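Local coordinates for DUF1460 domain-containing protein (Legionella pneumophila subsp. pneumophila, PDB 2IM9), which is of unknown function but belongs to the N-acetylmuramoyl-L-alanine amidase-like family of the peptidase CA clan, so it may cleave peptidoglycan, at residues H236-I241 against V294-Y299; I273-N276 against F281-A284. All blocks are in the same frame, centred on the assembly; numbering follows the deposited sequence.

Interaction 1 of 2, residues H236-I241 against V294-Y299; sequences HLFSQI and VSLIDY
Phe-238, on the short helix 235-238, meets Leu-296 and Ile-297 in the first turn of helix 296-303, an apolar contact between a short helix with its following turn and the start of helix 296-303, beside strand 290-295 of the antiparallel sheet. The bond to CB of Phe-238 heads toward 294-299, and CG stands anti to the carbonyl carbon (chi1 -79°). All six ring carbons then lie about equally far from Ile-297 CG1, which sits 3.7 Å from the ring centroid and 3° off the normal, a CH-pi contact centred on the face. CE1, at the ring edge, is 3.9 Å from Leu-296 CD2. That same methyl meets Ile-241 CD1 tip to tip, so Leu-296 CD2 fills the corner between ring and isoleucine. The type I turn from Phe-238 to Ile-241 brings both residues to the same partner. Leu-227 also touches Phe-238, and Leu-279 of strand 278-285 lies against Ile-241 and Leu-296. Within 236-241, His-236 O accepts from Gln-240 NE2 and Ser-239 OG, which come from opposite faces of its carbonyl plane. Helix 296-303 is N-capped by Ser-295, whose OG takes a nearly straight bond from Asp-298 N at 3.1 Å (172°).

Interaction 2 of 2, residues I273-N276 against F281-A284; sequences IWIN and FRQA
Arg-282 leaves its strand with CG anti to the backbone N (chi1 -178°), runs on extended through chi2, and bends at chi3 (-73°), which turns the guanidinium across Ile-273 at an oblique angle. Ile-273 itself has CG1 beside its backbone N, and its two branches face the arginine together. The contact is a cross-strand one in the beta hairpin of strands 264-275 and 278-285. Ile-273 CG1 stands 3.7 Å above the guanidinium plane, offset toward its rim, and also lies 3.9 Å from Arg-282 CB, so this one carbon touches the arginine from CB to its guanidinium. Over the same group, Ile-273 CG2 approaches Arg-282 NH2 at 3.8 Å. Ile-275, two residues further along, crosses the arginine at about a right angle and brings CD1 to 3.6 Å from Arg-282 NH2. Ile-273 thus covers one face of the guanidinium, with Ile-275 CD1 beside NH2, while its polar atoms are satisfied elsewhere: NE forms a salt bridge with Asp-293 of strand 290-295, and NH1 bonds to Ser-61. These partners would limit rotation of the guanidinium and hold it against Ile-273. The bond to CB of Phe-281 heads away from 273-276; Gln-283 CG lies 3.3 Å over the centre of the Phe-281 ring, and Gln-283 NE2 donates to Phe-281 O at 3.2 Å from above the carbonyl plane. Helix 53-63 packs on the Arg-282 side of the hairpin, with Ser-58 touching both Ile-273 and Arg-282, Tyr-98 of helix 95-107 reaches Arg-282 as well, and strand 290-295 pairs with strand 278-285.

Interaction 1 and interaction 2 have centres about 10 Å apart and meet on the same antiparallel sheet, where strand 278-285 lies between strands 264-275 and 290-295. Two backbone carbonyls tie them together: Ile-241 O is 2.7 Å from Trp-274 NE1, and Val-294 O is 2.7 Å from Phe-281 N, both probable hydrogen bonds. The Trp-274 ring also packs on the turn, with CZ2 3.6 Å from Phe-238 O. The Tyr-299 and Phe-281 rings meet with planes about 60° apart, Tyr-299 CE2 to Phe-281 CE2 at 3.5 Å. Helix 296-303 and the hairpin thus share one apolar layer on the face of the sheet away from Arg-282.

Interaction 1 of 2, residues H236-I241 against V294-Y299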
loop_
_atom_site.group_PDB
_atom_site.type_symbol
_atom_site.label_atom_id
_atom_site.label_comp_id
_atom_site.label_asym_id
_atom_site.label_seq_id
_atom_site.Cartn_x
_atom_site.Cartn_y
_atom_site.Cartn_z
ATOM N N HIS A 236 19.736 -1.327 -17.310
ATOM C CA HIS A 236 19.937 -2.703 -16.864
ATOM C C HIS A 236 19.178 -2.990 -15.572
ATOM O O HIS A 236 18.545 -4.047 -15.438
ATOM C CB HIS A 236 21.421 -3.047 -16.670
ATOM C CG HIS A 236 21.650 -4.484 -16.320
ATOM N ND1 HIS A 236 21.493 -5.507 -17.232
ATOM C CD2 HIS A 236 22.005 -5.071 -15.154
ATOM C CE1 HIS A 236 21.749 -6.662 -16.644
ATOM N NE2 HIS A 236 22.049 -6.428 -15.379
ATOM N N LEU A 237 19.249 -2.069 -14.612
ATOM C CA LEU A 237 18.507 -2.258 -13.360
ATOM C C LEU A 237 16.994 -2.164 -13.571
ATOM O O LEU A 237 16.236 -3.056 -13.132
ATOM C CB LEU A 237 18.953 -1.252 -12.292
ATOM C CG LEU A 237 20.404 -1.387 -11.804
ATOM C CD1 LEU A 237 20.781 -0.246 -10.852
ATOM C CD2 LEU A 237 20.610 -2.748 -11.131
ATOM N N PHE A 238 16.552 -1.100 -14.239
ATOM C CA PHE A 238 15.117 -0.912 -14.486
ATOM C C PHE A 238 14.479 -2.110 -15.190
ATOM O O PHE A 238 13.346 -2.485 -14.862
ATOM C CB PHE A 238 14.826 0.381 -15.246
ATOM C CG PHE A 238 14.859 1.605 -14.386
ATOM C CD1 PHE A 238 13.821 1.871 -13.486
ATOM C CD2 PHE A 238 15.904 2.510 -14.492
ATOM C CE1 PHE A 238 13.828 3.015 -12.693
ATOM C CE2 PHE A 238 15.928 3.671 -13.698
ATOM C CZ PHE A 238 14.892 3.924 -12.805
ATOM N N SER A 239 15.208 -2.734 -16.119
ATOM C CA SER A 239 14.655 -3.849 -16.899
ATOM C C SER A 239 14.345 -5.098 -16.062
ATOM O O SER A 239 13.638 -5.995 -16.538
ATOM C CB SER A 239 15.628 -4.227 -18.017
ATOM O OG SER A 239 16.734 -4.946 -17.489
ATOM N N GLN A 240 14.888 -5.166 -14.844
ATOM C CA GLN A 240 14.681 -6.327 -13.975
ATOM C C GLN A 240 13.458 -6.206 -13.067
ATOM O O GLN A 240 13.126 -7.141 -12.333
ATOM C CB GLN A 240 15.924 -6.616 -13.121
ATOM C CG GLN A 240 17.135 -7.045 -13.932
ATOM C CD GLN A 240 18.390 -7.042 -13.084
ATOM O OE1 GLN A 240 18.534 -7.851 -12.170
ATOM N NE2 GLN A 240 19.297 -6.119 -13.372
ATOM N N ILE A 241 12.795 -5.058 -13.110
ATOM C CA ILE A 241 11.586 -4.869 -12.314
ATOM C C ILE A 241 10.466 -5.592 -13.074
ATOM O O ILE A 241 10.190 -5.250 -14.227
ATOM C CB ILE A 241 11.276 -3.369 -12.150
ATOM C CG1 ILE A 241 12.443 -2.658 -11.431
ATOM C CG2 ILE A 241 9.932 -3.172 -11.438
ATOM C CD1 ILE A 241 12.309 -1.135 -11.321
ATOM N N VAL A 294 2.316 6.860 -14.737
ATOM C CA VAL A 294 3.406 7.796 -15.062
ATOM C C VAL A 294 4.678 6.993 -15.361
ATOM O O VAL A 294 4.900 5.941 -14.767
ATOM C CB VAL A 294 3.695 8.826 -13.927
ATOM C CG1 VAL A 294 2.475 9.705 -13.622
ATOM C CG2 VAL A 294 4.208 8.122 -12.675
ATOM N N SER A 295 5.507 7.473 -16.287
ATOM C CA SER A 295 6.800 6.826 -16.533
ATOM C C SER A 295 7.553 6.646 -15.216
ATOM O O SER A 295 7.740 7.621 -14.489
ATOM C CB SER A 295 7.662 7.663 -17.479
ATOM O OG SER A 295 9.040 7.310 -17.339
ATOM N N LEU A 296 7.969 5.412 -14.891
ATOM C CA LEU A 296 8.657 5.198 -13.608
ATOM C C LEU A 296 10.015 5.917 -13.607
ATOM O O LEU A 296 10.394 6.538 -12.625
ATOM C CB LEU A 296 8.814 3.707 -13.255
ATOM C CG LEU A 296 9.617 3.465 -11.958
ATOM C CD1 LEU A 296 8.832 3.906 -10.682
ATOM C CD2 LEU A 296 10.131 2.033 -11.817
ATOM N N ILE A 297 10.737 5.838 -14.719
ATOM C CA ILE A 297 12.018 6.547 -14.838
ATOM C C ILE A 297 11.850 8.054 -14.608
ATOM O O ILE A 297 12.551 8.635 -13.780
ATOM C CB ILE A 297 12.729 6.240 -16.191
ATOM C CG1 ILE A 297 13.162 4.767 -16.229
ATOM C CG2 ILE A 297 13.927 7.179 -16.390
ATOM C CD1 ILE A 297 13.618 4.287 -17.604
ATOM N N ASP A 298 10.902 8.677 -15.300
ATOM C CA ASP A 298 10.645 10.117 -15.125
ATOM C C ASP A 298 10.206 10.469 -13.704
ATOM O O ASP A 298 10.652 11.468 -13.147
ATOM C CB ASP A 298 9.587 10.599 -16.112
ATOM C CG ASP A 298 10.056 10.543 -17.542
ATOM O OD1 ASP A 298 11.283 10.327 -17.776
ATOM O OD2 ASP A 298 9.185 10.721 -18.435
ATOM N N TYR A 299 9.328 9.646 -13.130
ATOM C CA TYR A 299 8.831 9.859 -11.774
ATOM C C TYR A 299 9.996 9.883 -10.772
ATOM O O TYR A 299 10.110 10.792 -9.922
ATOM C CB TYR A 299 7.829 8.749 -11.421
ATOM C CG TYR A 299 7.282 8.849 -10.023
ATOM C CD1 TYR A 299 6.156 9.635 -9.746
ATOM C CD2 TYR A 299 7.890 8.163 -8.976
ATOM C CE1 TYR A 299 5.652 9.730 -8.453
ATOM C CE2 TYR A 299 7.415 8.266 -7.677
ATOM C CZ TYR A 299 6.301 9.049 -7.423
ATOM O OH TYR A 299 5.826 9.128 -6.136
#

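Interaction 2 of 2, residues I273-N276 against F281-A284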
loop_
_atom_site.group_PDB
_atom_site.type_symbol
_atom_site.label_atom_id
_atom_site.label_comp_id
_atom_site.label_asym_id
_atom_site.label_seq_id
_atom_site.Cartn_x
_atom_site.Cartn_y
_atom_site.Cartn_z
ATOM N N ILE A 273 4.145 -1.440 -14.068
ATOM C CA ILE A 273 3.402 -2.001 -15.199
ATOM C C ILE A 273 4.167 -1.715 -16.496
ATOM O O ILE A 273 4.414 -0.556 -16.807
ATOM C CB ILE A 273 1.967 -1.396 -15.308
ATOM C CG1 ILE A 273 1.147 -1.601 -14.019
ATOM C CG2 ILE A 273 1.227 -1.971 -16.551
ATOM C CD1 ILE A 273 0.746 -3.077 -13.705
ATOM N N TRP A 274 4.529 -2.768 -17.224
ATOM C CA TRP A 274 5.210 -2.627 -18.521
ATOM C C TRP A 274 4.163 -2.484 -19.635
ATOM O O TRP A 274 3.276 -3.328 -19.764
ATOM C CB TRP A 274 6.068 -3.841 -18.810
ATOM C CG TRP A 274 7.332 -3.878 -18.017
ATOM C CD1 TRP A 274 7.529 -4.472 -16.796
ATOM C CD2 TRP A 274 8.576 -3.281 -18.384
ATOM N NE1 TRP A 274 8.839 -4.282 -16.390
ATOM C CE2 TRP A 274 9.494 -3.547 -17.344
ATOM C CE3 TRP A 274 9.008 -2.539 -19.497
ATOM C CZ2 TRP A 274 10.825 -3.114 -17.393
ATOM C CZ3 TRP A 274 10.324 -2.105 -19.539
ATOM C CH2 TRP A 274 11.215 -2.385 -18.492
ATOM N N ILE A 275 4.291 -1.431 -20.444
ATOM C CA ILE A 275 3.366 -1.204 -21.565
ATOM C C ILE A 275 4.193 -0.740 -22.736
ATOM O O ILE A 275 4.883 0.275 -22.653
ATOM C CB ILE A 275 2.314 -0.119 -21.269
ATOM C CG1 ILE A 275 1.456 -0.472 -20.044
ATOM C CG2 ILE A 275 1.409 0.159 -22.527
ATOM C CD1 ILE A 275 0.735 0.757 -19.445
ATOM N N ASN A 276 4.142 -1.507 -23.814
ATOM C CA ASN A 276 4.875 -1.165 -25.023
ATOM C C ASN A 276 6.363 -1.042 -24.728
ATOM O O ASN A 276 7.032 -0.139 -25.216
ATOM C CB ASN A 276 4.308 0.117 -25.671
ATOM C CG ASN A 276 4.676 0.228 -27.150
ATOM O OD1 ASN A 276 4.585 -0.759 -27.880
ATOM N ND2 ASN A 276 5.118 1.418 -27.581
ATOM N N PHE A 281 4.649 3.507 -13.525
ATOM C CA PHE A 281 4.312 3.453 -12.108
ATOM C C PHE A 281 2.830 3.780 -12.059
ATOM O O PHE A 281 2.406 4.908 -12.350
ATOM C CB PHE A 281 5.161 4.477 -11.361
ATOM C CG PHE A 281 5.015 4.458 -9.875
ATOM C CD1 PHE A 281 4.880 3.256 -9.160
ATOM C CD2 PHE A 281 5.125 5.651 -9.164
ATOM C CE1 PHE A 281 4.805 3.260 -7.767
ATOM C CE2 PHE A 281 5.053 5.652 -7.756
ATOM C CZ PHE A 281 4.889 4.458 -7.069
ATOM N N ARG A 282 2.031 2.766 -11.746
ATOM C CA ARG A 282 0.580 2.929 -11.707
ATOM C C ARG A 282 0.156 3.084 -10.257
ATOM O O ARG A 282 0.370 2.196 -9.450
ATOM C CB ARG A 282 -0.101 1.722 -12.347
ATOM C CG ARG A 282 -1.630 1.832 -12.397
ATOM C CD ARG A 282 -2.193 0.709 -13.261
ATOM N NE ARG A 282 -1.927 0.941 -14.681
ATOM C CZ ARG A 282 -2.054 0.007 -15.618
ATOM N NH1 ARG A 282 -2.433 -1.225 -15.296
ATOM N NH2 ARG A 282 -1.796 0.310 -16.886
ATOM N N GLN A 283 -0.409 4.240 -9.913
ATOM C CA GLN A 283 -0.711 4.516 -8.503
ATOM C C GLN A 283 -1.777 5.570 -8.337
ATOM O O GLN A 283 -2.105 6.284 -9.281
ATOM C CB GLN A 283 0.542 4.900 -7.678
ATOM C CG GLN A 283 1.700 5.452 -8.454
ATOM C CD GLN A 283 1.525 6.912 -8.862
ATOM O OE1 GLN A 283 1.441 7.811 -8.009
ATOM N NE2 GLN A 283 1.542 7.157 -10.171
ATOM N N ALA A 284 -2.340 5.609 -7.135
ATOM C CA ALA A 284 -3.311 6.618 -6.749
ATOM C C ALA A 284 -2.490 7.801 -6.263
ATOM O O ALA A 284 -1.769 7.704 -5.253
ATOM C CB ALA A 284 -4.228 6.078 -5.650
#